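PDB 3EB7: insecticidal Delta-Endotoxin Cry8Ea1 from Bacillus Thuringiensis, which kills the larvae of the underground pest Holotrichia parallela, probably by binding receptors in the gut and inserting its helical domain into the membrane to form pores. Local coordinates for residues Leu193-Tyr204 with Trp256-Glu267; Lys300-Ser308 with Thr317-Val328. One frame throughout, in Å; residues are numbered along the deposited sequence.

Contact 1 (Leu193-Tyr204 with Trp256-Glu267)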
loop_
_atom_site.group_PDB
_atom_site.type_symbol
_atom_site.label_atom_id
_atom_site.label_comp_id
_atom_site.label_asym_id
_atom_site.label_seq_id
_atom_site.Cartn_x
_atom_site.Cartn_y
_atom_site.Cartn_z
ATOM N N LEU A 193 -13.453 -13.294 8.323
ATOM C CA LEU A 193 -13.437 -14.047 7.084
ATOM C C LEU A 193 -12.554 -15.308 7.143
ATOM O O LEU A 193 -12.548 -16.090 6.209
ATOM C CB LEU A 193 -13.071 -13.139 5.928
ATOM C CG LEU A 193 -14.134 -12.163 5.394
ATOM C CD1 LEU A 193 -13.503 -11.264 4.403
ATOM C CD2 LEU A 193 -15.337 -12.816 4.757
ATOM N N LYS A 194 -11.817 -15.515 8.236
ATOM C CA LYS A 194 -10.956 -16.707 8.374
ATOM C C LYS A 194 -11.820 -17.977 8.364
ATOM O O LYS A 194 -12.783 -18.072 9.108
ATOM C CB LYS A 194 -10.140 -16.628 9.652
ATOM C CG LYS A 194 -8.937 -17.523 9.708
ATOM C CD LYS A 194 -8.211 -17.303 11.024
ATOM C CE LYS A 194 -6.862 -18.038 11.125
ATOM N NZ LYS A 194 -6.954 -19.492 10.728
ATOM N N GLY A 195 -11.490 -18.930 7.495
ATOM C CA GLY A 195 -12.291 -20.124 7.331
ATOM C C GLY A 195 -11.462 -21.380 7.381
ATOM O O GLY A 195 -10.390 -21.403 7.976
ATOM N N SER A 196 -11.949 -22.428 6.739
ATOM C CA SER A 196 -11.265 -23.700 6.741
ATOM C C SER A 196 -10.981 -24.220 5.317
ATOM O O SER A 196 -10.085 -25.057 5.147
ATOM C CB SER A 196 -12.124 -24.700 7.492
ATOM O OG SER A 196 -13.350 -24.867 6.768
ATOM N N ASN A 197 -11.716 -23.735 4.299
ATOM C CA ASN A 197 -11.507 -24.264 2.938
ATOM C C ASN A 197 -10.902 -23.257 1.973
ATOM O O ASN A 197 -10.754 -22.081 2.289
ATOM C CB ASN A 197 -12.791 -24.911 2.357
ATOM C CG ASN A 197 -13.900 -23.896 2.149
ATOM O OD1 ASN A 197 -13.644 -22.730 1.793
ATOM N ND2 ASN A 197 -15.133 -24.316 2.371
ATOM N N ALA A 198 -10.577 -23.722 0.771
ATOM C CA ALA A 198 -9.874 -22.883 -0.221
ATOM C C ALA A 198 -10.736 -21.735 -0.774
ATOM O O ALA A 198 -10.224 -20.682 -1.066
ATOM C CB ALA A 198 -9.286 -23.765 -1.359
ATOM N N LYS A 199 -12.043 -21.928 -0.867
ATOM C CA LYS A 199 -12.951 -20.912 -1.348
ATOM C C LYS A 199 -12.958 -19.776 -0.349
ATOM O O LYS A 199 -12.816 -18.612 -0.731
ATOM C CB LYS A 199 -14.357 -21.489 -1.500
ATOM C CG LYS A 199 -15.442 -20.512 -1.960
ATOM C CD LYS A 199 -16.769 -21.225 -2.005
ATOM C CE LYS A 199 -17.953 -20.244 -2.164
ATOM N NZ LYS A 199 -18.494 -20.225 -3.544
ATOM N N GLN A 200 -13.103 -20.109 0.936
ATOM C CA GLN A 200 -12.987 -19.115 1.992
ATOM C C GLN A 200 -11.643 -18.396 1.950
ATOM O O GLN A 200 -11.583 -17.205 2.140
ATOM C CB GLN A 200 -13.172 -19.794 3.323
ATOM C CG GLN A 200 -14.645 -20.185 3.581
ATOM C CD GLN A 200 -14.799 -21.097 4.772
ATOM O OE1 GLN A 200 -13.902 -21.862 5.106
ATOM N NE2 GLN A 200 -15.955 -21.038 5.409
ATOM N N TRP A 201 -10.550 -19.114 1.680
ATOM C CA TRP A 201 -9.271 -18.431 1.563
ATOM C C TRP A 201 -9.294 -17.334 0.454
ATOM O O TRP A 201 -8.834 -16.220 0.669
ATOM C CB TRP A 201 -8.126 -19.426 1.382
ATOM C CG TRP A 201 -6.835 -18.697 1.498
ATOM C CD1 TRP A 201 -6.086 -18.514 2.627
ATOM C CD2 TRP A 201 -6.143 -18.013 0.433
ATOM N NE1 TRP A 201 -4.985 -17.745 2.327
ATOM C CE2 TRP A 201 -4.987 -17.446 0.988
ATOM C CE3 TRP A 201 -6.397 -17.842 -0.937
ATOM C CZ2 TRP A 201 -4.076 -16.712 0.229
ATOM C CZ3 TRP A 201 -5.498 -17.095 -1.703
ATOM C CH2 TRP A 201 -4.350 -16.546 -1.117
ATOM N N VAL A 202 -9.841 -17.663 -0.717
ATOM C CA VAL A 202 -9.990 -16.667 -1.823
ATOM C C VAL A 202 -10.721 -15.392 -1.355
ATOM O O VAL A 202 -10.288 -14.270 -1.650
ATOM C CB VAL A 202 -10.687 -17.306 -3.068
ATOM C CG1 VAL A 202 -10.936 -16.265 -4.177
ATOM C CG2 VAL A 202 -9.865 -18.438 -3.595
ATOM N N GLU A 203 -11.786 -15.576 -0.585
ATOM C CA GLU A 203 -12.587 -14.474 -0.040
ATOM C C GLU A 203 -11.812 -13.635 0.959
ATOM O O GLU A 203 -11.822 -12.391 0.927
ATOM C CB GLU A 203 -13.868 -15.033 0.599
ATOM C CG GLU A 203 -14.741 -15.775 -0.443
ATOM C CD GLU A 203 -15.856 -16.657 0.157
ATOM O OE1 GLU A 203 -16.686 -17.126 -0.632
ATOM O OE2 GLU A 203 -15.920 -16.890 1.384
ATOM N N TYR A 204 -11.110 -14.334 1.837
ATOM C CA TYR A 204 -10.337 -13.703 2.895
ATOM C C TYR A 204 -9.209 -12.868 2.263
ATOM O O TYR A 204 -9.006 -11.712 2.587
ATOM C CB TYR A 204 -9.799 -14.859 3.778
ATOM C CG TYR A 204 -8.772 -14.513 4.816
ATOM C CD1 TYR A 204 -7.407 -14.482 4.495
ATOM C CD2 TYR A 204 -9.163 -14.213 6.123
ATOM C CE1 TYR A 204 -6.443 -14.181 5.463
ATOM C CE2 TYR A 204 -8.236 -13.919 7.090
ATOM C CZ TYR A 204 -6.867 -13.913 6.771
ATOM O OH TYR A 204 -5.943 -13.609 7.774
ATOM N N TRP A 256 -11.431 -24.465 -9.239
ATOM C CA TRP A 256 -10.165 -25.078 -8.833
ATOM C C TRP A 256 -10.202 -25.484 -7.350
ATOM O O TRP A 256 -9.630 -26.510 -6.960
ATOM C CB TRP A 256 -8.969 -24.147 -9.161
ATOM C CG TRP A 256 -8.914 -22.884 -8.343
ATOM C CD1 TRP A 256 -9.428 -21.661 -8.672
ATOM C CD2 TRP A 256 -8.315 -22.733 -7.044
ATOM N NE1 TRP A 256 -9.153 -20.746 -7.682
ATOM C CE2 TRP A 256 -8.482 -21.378 -6.665
ATOM C CE3 TRP A 256 -7.637 -23.612 -6.176
ATOM C CZ2 TRP A 256 -8.026 -20.883 -5.446
ATOM C CZ3 TRP A 256 -7.182 -23.138 -4.974
ATOM C CH2 TRP A 256 -7.350 -21.769 -4.622
ATOM N N TYR A 257 -10.929 -24.707 -6.553
ATOM C CA TYR A 257 -10.996 -24.860 -5.095
ATOM C C TYR A 257 -12.033 -25.849 -4.612
ATOM O O TYR A 257 -12.268 -25.987 -3.416
ATOM C CB TYR A 257 -11.218 -23.496 -4.439
ATOM C CG TYR A 257 -12.427 -22.692 -4.904
ATOM C CD1 TYR A 257 -13.719 -23.234 -4.879
ATOM C CD2 TYR A 257 -12.286 -21.368 -5.277
ATOM C CE1 TYR A 257 -14.824 -22.492 -5.258
ATOM C CE2 TYR A 257 -13.376 -20.611 -5.674
ATOM C CZ TYR A 257 -14.632 -21.182 -5.670
ATOM O OH TYR A 257 -15.707 -20.445 -6.047
ATOM N N ASP A 258 -12.661 -26.536 -5.556
ATOM C CA ASP A 258 -13.610 -27.617 -5.251
ATOM C C ASP A 258 -12.875 -28.767 -4.598
ATOM O O ASP A 258 -13.441 -29.488 -3.786
ATOM C CB ASP A 258 -14.232 -28.163 -6.544
ATOM C CG ASP A 258 -15.376 -27.305 -7.071
ATOM O OD1 ASP A 258 -15.846 -26.372 -6.353
ATOM O OD2 ASP A 258 -15.794 -27.596 -8.233
ATOM N N SER A 259 -11.631 -28.993 -5.013
ATOM C CA SER A 259 -10.842 -30.047 -4.382
ATOM C C SER A 259 -9.403 -29.581 -4.213
ATOM O O SER A 259 -8.571 -29.762 -5.078
ATOM C CB SER A 259 -10.972 -31.352 -5.157
ATOM O OG SER A 259 -10.381 -32.421 -4.446
ATOM N N ALA A 260 -9.134 -28.942 -3.078
ATOM C CA ALA A 260 -7.888 -28.210 -2.874
ATOM C C ALA A 260 -7.541 -28.252 -1.386
ATOM O O ALA A 260 -8.378 -28.645 -0.604
ATOM C CB ALA A 260 -8.061 -26.798 -3.331
ATOM N N PRO A 261 -6.305 -27.852 -1.003
ATOM C CA PRO A 261 -5.897 -27.833 0.421
ATOM C C PRO A 261 -6.730 -26.869 1.318
ATOM O O PRO A 261 -7.409 -25.974 0.833
ATOM C CB PRO A 261 -4.424 -27.365 0.368
ATOM C CG PRO A 261 -4.009 -27.505 -1.006
ATOM C CD PRO A 261 -5.204 -27.434 -1.886
ATOM N N SER A 262 -6.638 -27.056 2.615
ATOM C CA SER A 262 -7.309 -26.220 3.582
ATOM C C SER A 262 -6.861 -24.775 3.459
ATOM O O SER A 262 -5.823 -24.489 2.842
ATOM C CB SER A 262 -6.956 -26.691 4.980
ATOM O OG SER A 262 -5.568 -26.496 5.170
ATOM N N PHE A 263 -7.674 -23.893 4.050
ATOM C CA PHE A 263 -7.351 -22.505 4.332
ATOM C C PHE A 263 -5.901 -22.294 4.830
ATOM O O PHE A 263 -5.128 -21.513 4.216
ATOM C CB PHE A 263 -8.315 -21.940 5.383
ATOM C CG PHE A 263 -8.204 -20.437 5.563
ATOM C CD1 PHE A 263 -9.121 -19.582 4.943
ATOM C CD2 PHE A 263 -7.179 -19.874 6.325
ATOM C CE1 PHE A 263 -9.020 -18.206 5.089
ATOM C CE2 PHE A 263 -7.060 -18.492 6.473
ATOM C CZ PHE A 263 -7.990 -17.655 5.858
ATOM N N ASN A 264 -5.563 -22.952 5.953
ATOM C CA ASN A 264 -4.240 -22.798 6.575
ATOM C C ASN A 264 -3.133 -23.241 5.648
ATOM O O ASN A 264 -2.052 -22.619 5.630
ATOM C CB ASN A 264 -4.108 -23.531 7.901
ATOM C CG ASN A 264 -4.995 -22.948 8.998
ATOM O OD1 ASN A 264 -5.345 -21.765 8.991
ATOM N ND2 ASN A 264 -5.351 -23.792 9.969
ATOM N N THR A 265 -3.362 -24.307 4.893
ATOM C CA THR A 265 -2.347 -24.749 3.931
ATOM C C THR A 265 -2.113 -23.670 2.848
ATOM O O THR A 265 -0.980 -23.404 2.482
ATOM C CB THR A 265 -2.779 -26.056 3.278
ATOM O OG1 THR A 265 -3.159 -27.003 4.296
ATOM C CG2 THR A 265 -1.698 -26.626 2.403
ATOM N N LEU A 266 -3.181 -23.052 2.342
ATOM C CA LEU A 266 -3.053 -21.963 1.353
ATOM C C LEU A 266 -2.360 -20.716 1.921
ATOM O O LEU A 266 -1.502 -20.138 1.257
ATOM C CB LEU A 266 -4.409 -21.567 0.747
ATOM C CG LEU A 266 -5.113 -22.664 -0.064
ATOM C CD1 LEU A 266 -6.222 -22.038 -0.872
ATOM C CD2 LEU A 266 -4.094 -23.420 -1.030
ATOM N N GLU A 267 -2.749 -20.308 3.121
ATOM C CA GLU A 267 -2.163 -19.123 3.740
ATOM C C GLU A 267 -0.652 -19.311 3.955
ATOM O O GLU A 267 0.137 -18.415 3.699
ATOM C CB GLU A 267 -2.874 -18.768 5.061
ATOM C CG GLU A 267 -2.395 -17.471 5.716
ATOM C CD GLU A 267 -2.783 -16.161 4.945
ATOM O OE1 GLU A 267 -3.591 -16.192 3.989
ATOM O OE2 GLU A 267 -2.283 -15.071 5.318
HETATM O O HOH W 1 -10.284 -26.554 0.458
HETATM O O HOH W 2 -13.309 -25.046 -1.314
HETATM O O HOH W 3 -18.284 -22.491 -5.583
#
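With CG anti to the backbone N in both Phe263 (chi1 -170°) and Tyr204 (chi1 170°), the Phe263 ring drives its CZ edge into the Tyr204 face, 3.4 Å from Tyr204 CG. Trp201 sets its own edge on a face of Phe263, CD1 over the ring centre, and Gly195 N lies over the opposite face. These two T-shaped pairs make an aromatic cluster. The Trp201 indole also carries Leu266 CB on one face, and Trp201 NE1 donates to the anti lone pair of Glu267 OE1 at 2.7 Å, the oxygen lying 20° out of the indole plane. Arg208 forms a salt bridge with Glu267 OE2, so the carboxylate is held by both oxygens.

In the three-domain Cry toxin fold, this joins the start of the last helix of the helical bundle, 198-220, to the short helix 263-270 of the next domain. Asn197 and Gln200 form the capping box of the first: Gln200 N reaches Asn197 OD1 at 2.8 Å, and Gln200 OE1 takes both Ser196 N and Asn197 N. Phe263 N bonds to Ser196 O at 2.9 Å. In the helix's first turn, Ala198 CB meets Tyr257 CB at 3.6 Å, and Lys199 CB sits over the Tyr257 ring.

Contact 2 (Lys300-Ser308 with Thr317-Val328)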
loop_
_atom_site.group_PDB
_atom_site.type_symbol
_atom_site.label_atom_id
_atom_site.label_comp_id
_atom_site.label_asym_id
_atom_site.label_seq_id
_atom_site.Cartn_x
_atom_site.Cartn_y
_atom_site.Cartn_z
ATOM N N LYS A 300 0.310 -26.801 -19.517
ATOM C CA LYS A 300 0.086 -25.910 -18.390
ATOM C C LYS A 300 1.322 -25.755 -17.513
ATOM O O LYS A 300 2.220 -26.563 -17.547
ATOM C CB LYS A 300 -1.130 -26.382 -17.569
ATOM C CG LYS A 300 -1.021 -27.783 -17.028
ATOM C CD LYS A 300 -2.162 -28.057 -16.020
ATOM C CE LYS A 300 -2.456 -29.560 -15.794
ATOM N NZ LYS A 300 -1.345 -30.177 -15.059
ATOM N N TRP A 301 1.327 -24.686 -16.736
ATOM C CA TRP A 301 2.360 -24.338 -15.773
ATOM C C TRP A 301 2.240 -25.325 -14.602
ATOM O O TRP A 301 1.241 -25.277 -13.814
ATOM C CB TRP A 301 2.041 -22.905 -15.322
ATOM C CG TRP A 301 2.963 -22.205 -14.313
ATOM C CD1 TRP A 301 3.622 -22.756 -13.220
ATOM C CD2 TRP A 301 3.256 -20.794 -14.282
ATOM N NE1 TRP A 301 4.324 -21.760 -12.547
ATOM C CE2 TRP A 301 4.101 -20.555 -13.164
ATOM C CE3 TRP A 301 2.878 -19.710 -15.088
ATOM C CZ2 TRP A 301 4.598 -19.281 -12.860
ATOM C CZ3 TRP A 301 3.378 -18.443 -14.786
ATOM C CH2 TRP A 301 4.231 -18.245 -13.670
ATOM N N ILE A 302 3.208 -26.245 -14.524
ATOM C CA ILE A 302 3.271 -27.252 -13.445
ATOM C C ILE A 302 4.350 -26.988 -12.368
ATOM O O ILE A 302 4.429 -27.717 -11.380
ATOM C CB ILE A 302 3.450 -28.721 -13.963
ATOM C CG1 ILE A 302 4.790 -28.883 -14.702
ATOM C CG2 ILE A 302 2.280 -29.156 -14.797
ATOM C CD1 ILE A 302 5.163 -30.358 -15.064
ATOM N N GLY A 303 5.172 -25.965 -12.560
ATOM C CA GLY A 303 6.201 -25.592 -11.590
ATOM C C GLY A 303 6.981 -24.417 -12.131
ATOM O O GLY A 303 6.870 -24.093 -13.321
ATOM N N HIS A 304 7.738 -23.744 -11.271
ATOM C CA HIS A 304 8.589 -22.626 -11.685
ATOM C C HIS A 304 9.747 -22.432 -10.737
ATOM O O HIS A 304 9.756 -22.916 -9.605
ATOM C CB HIS A 304 7.798 -21.311 -11.843
ATOM C CG HIS A 304 7.229 -20.763 -10.570
ATOM N ND1 HIS A 304 5.997 -21.144 -10.078
ATOM C CD2 HIS A 304 7.704 -19.828 -9.711
ATOM C CE1 HIS A 304 5.754 -20.495 -8.953
ATOM N NE2 HIS A 304 6.758 -19.666 -8.721
ATOM N N GLN A 305 10.724 -21.702 -11.229
ATOM C CA GLN A 305 11.896 -21.326 -10.478
ATOM C C GLN A 305 11.925 -19.809 -10.541
ATOM O O GLN A 305 11.799 -19.215 -11.601
ATOM C CB GLN A 305 13.128 -21.963 -11.139
ATOM C CG GLN A 305 14.273 -22.154 -10.204
ATOM C CD GLN A 305 15.619 -22.262 -10.891
ATOM O OE1 GLN A 305 16.289 -23.262 -10.755
ATOM N NE2 GLN A 305 16.025 -21.228 -11.606
ATOM N N ILE A 306 12.030 -19.158 -9.413
ATOM C CA ILE A 306 11.924 -17.712 -9.393
ATOM C C ILE A 306 13.096 -17.113 -8.642
ATOM O O ILE A 306 13.481 -17.610 -7.585
ATOM C CB ILE A 306 10.542 -17.231 -8.790
ATOM C CG1 ILE A 306 10.448 -15.688 -8.793
ATOM C CG2 ILE A 306 10.290 -17.825 -7.372
ATOM C CD1 ILE A 306 9.035 -15.174 -8.589
ATOM N N SER A 307 13.671 -16.046 -9.197
ATOM C CA SER A 307 14.760 -15.332 -8.545
ATOM C C SER A 307 14.308 -13.925 -8.268
ATOM O O SER A 307 13.654 -13.280 -9.120
ATOM C CB SER A 307 16.029 -15.308 -9.416
ATOM O OG SER A 307 16.547 -16.612 -9.647
ATOM N N SER A 308 14.660 -13.451 -7.071
ATOM C CA SER A 308 14.478 -12.047 -6.663
ATOM C C SER A 308 15.678 -11.516 -5.899
ATOM O O SER A 308 16.571 -12.273 -5.440
ATOM C CB SER A 308 13.234 -11.893 -5.786
ATOM O OG SER A 308 13.251 -12.828 -4.719
ATOM N N THR A 317 16.948 -17.689 -4.994
ATOM C CA THR A 317 16.197 -18.461 -5.926
ATOM C C THR A 317 15.421 -19.530 -5.198
ATOM O O THR A 317 15.999 -20.308 -4.435
ATOM C CB THR A 317 17.096 -19.090 -7.015
ATOM O OG1 THR A 317 17.722 -18.059 -7.776
ATOM C CG2 THR A 317 16.294 -19.925 -7.971
ATOM N N GLN A 318 14.106 -19.564 -5.416
ATOM C CA GLN A 318 13.292 -20.649 -4.889
ATOM C C GLN A 318 12.578 -21.375 -6.026
ATOM O O GLN A 318 12.425 -20.863 -7.135
ATOM C CB GLN A 318 12.287 -20.168 -3.820
ATOM C CG GLN A 318 12.782 -19.024 -2.890
ATOM C CD GLN A 318 13.690 -19.434 -1.681
ATOM O OE1 GLN A 318 13.937 -20.634 -1.394
ATOM N NE2 GLN A 318 14.187 -18.408 -0.961
ATOM N N THR A 319 12.132 -22.577 -5.716
ATOM C CA THR A 319 11.521 -23.493 -6.643
ATOM C C THR A 319 10.128 -23.774 -6.128
ATOM O O THR A 319 9.925 -23.827 -4.908
ATOM C CB THR A 319 12.393 -24.767 -6.663
ATOM O OG1 THR A 319 13.230 -24.718 -7.813
ATOM C CG2 THR A 319 11.609 -26.017 -6.709
ATOM N N TYR A 320 9.177 -23.943 -7.055
ATOM C CA TYR A 320 7.797 -24.335 -6.740
ATOM C C TYR A 320 7.287 -25.338 -7.726
ATOM O O TYR A 320 7.567 -25.217 -8.915
ATOM C CB TYR A 320 6.853 -23.127 -6.832
ATOM C CG TYR A 320 7.038 -22.119 -5.739
ATOM C CD1 TYR A 320 6.279 -22.204 -4.579
ATOM C CD2 TYR A 320 7.958 -21.075 -5.862
ATOM C CE1 TYR A 320 6.402 -21.278 -3.586
ATOM C CE2 TYR A 320 8.102 -20.145 -4.841
ATOM C CZ TYR A 320 7.329 -20.282 -3.710
ATOM O OH TYR A 320 7.432 -19.396 -2.681
ATOM N N GLY A 321 6.529 -26.307 -7.230
ATOM C CA GLY A 321 5.853 -27.274 -8.072
ATOM C C GLY A 321 6.783 -28.333 -8.622
ATOM O O GLY A 321 7.753 -28.728 -7.960
ATOM N N THR A 322 6.473 -28.812 -9.821
ATOM C CA THR A 322 7.299 -29.789 -10.490
ATOM C C THR A 322 8.246 -29.084 -11.442
ATOM O O THR A 322 7.826 -28.302 -12.304
ATOM C CB THR A 322 6.419 -30.803 -11.214
ATOM O OG1 THR A 322 5.608 -31.451 -10.235
ATOM C CG2 THR A 322 7.248 -31.873 -11.987
ATOM N N THR A 323 9.538 -29.321 -11.251
ATOM C CA THR A 323 10.546 -28.694 -12.101
ATOM C C THR A 323 11.547 -29.701 -12.655
ATOM O O THR A 323 12.592 -29.317 -13.106
ATOM C CB THR A 323 11.315 -27.551 -11.368
ATOM O OG1 THR A 323 12.092 -28.111 -10.294
ATOM C CG2 THR A 323 10.352 -26.472 -10.805
ATOM N N SER A 324 11.238 -30.991 -12.604
ATOM C CA SER A 324 12.093 -32.006 -13.214
ATOM C C SER A 324 11.261 -33.269 -13.447
ATOM O O SER A 324 10.172 -33.431 -12.876
ATOM C CB SER A 324 13.289 -32.362 -12.295
ATOM O OG SER A 324 12.822 -33.042 -11.112
ATOM N N GLY A 325 11.787 -34.163 -14.273
ATOM C CA GLY A 325 11.223 -35.487 -14.423
ATOM C C GLY A 325 10.445 -35.590 -15.706
ATOM O O GLY A 325 10.420 -34.650 -16.507
ATOM N N SER A 326 9.774 -36.734 -15.870
ATOM C CA SER A 326 9.073 -37.078 -17.086
ATOM C C SER A 326 7.884 -36.172 -17.395
ATOM O O SER A 326 7.461 -36.096 -18.556
ATOM C CB SER A 326 8.627 -38.535 -17.026
ATOM O OG SER A 326 7.774 -38.787 -15.910
ATOM N N SER A 327 7.326 -35.496 -16.385
ATOM C CA SER A 327 6.155 -34.638 -16.631
ATOM C C SER A 327 6.527 -33.336 -17.328
ATOM O O SER A 327 5.678 -32.713 -17.934
ATOM C CB SER A 327 5.432 -34.283 -15.333
ATOM O OG SER A 327 4.617 -35.335 -14.875
ATOM N N VAL A 328 7.780 -32.908 -17.209
ATOM C CA VAL A 328 8.220 -31.603 -17.715
ATOM C C VAL A 328 8.497 -31.748 -19.195
ATOM O O VAL A 328 9.432 -32.462 -19.589
ATOM C CB VAL A 328 9.493 -31.107 -16.983
ATOM C CG1 VAL A 328 10.048 -29.818 -17.622
ATOM C CG2 VAL A 328 9.220 -30.917 -15.492
#
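Thr317 begins the pairing with Ser307 in an antiparallel beta hairpin, where strand 316-321 forms the outer edge of a four-stranded sheet in the second domain of the three-domain Cry fold. The hydroxyls Thr317 OG1 and Ser307 OG share a hydrogen bond of 2.6 Å, and Thr317 CG2 rests against Gln305 CG on the same face. Gln318 and Ile306 are a hydrogen-bonded pair, exchanging both backbone bonds. Thr319 lies opposite Gln305, its OG1 near Gln305 CG.

Tyr320 is bonded both ways to the backbone of His304, and their side chains run side by side. CG of His304 stands between its backbone N and carbonyl carbon (chi1 66°), turning the imidazole so that Tyr320 CB covers one face, 3.6 Å from His304 CE1. The two ring planes are 18° apart, but their centroids are displaced to 5.0 Å, with little overlap. Trp301 NE1 donates to His304 ND1 at 3.0 Å and Val419 O accepts from His304 NE2, fixing the imidazole at both nitrogens.

The strands close to 3.9 Å between Gly321 CA and Gly303 CA, beside the classic bulge that Ile302 and Gly303 make against Tyr286. Thr322 N then bonds to Ile302 O, while Arg423 takes up Thr322 OG1. Thr323 CG2 approaches His304 O. In the type I turn Gly325-Val328, Ser327 CB lies 3.9 Å and Val328 CG2 4.1 Å from Ile302 CD1.

Contact 1 closes before contact 2 opens along the chain. Their centres are 23 Å apart and their nearest atoms about 9 Å, so they do not touch, yet both lie on the same side of the chain's centre. Contact 1 bridges the helical domain and the following domain, whereas contact 2 lies wholly within the latter. Strand 414-422 is a shared neighbour: Ile422 meets Trp256, Pro261 and Leu266 in contact 1, while Tyr418, Val419 and Thr420 meet the hairpin of contact 2. Lying against both the interdomain contact and the edge hairpin 296-310/316-321, this strand relates the two contacts through the second domain.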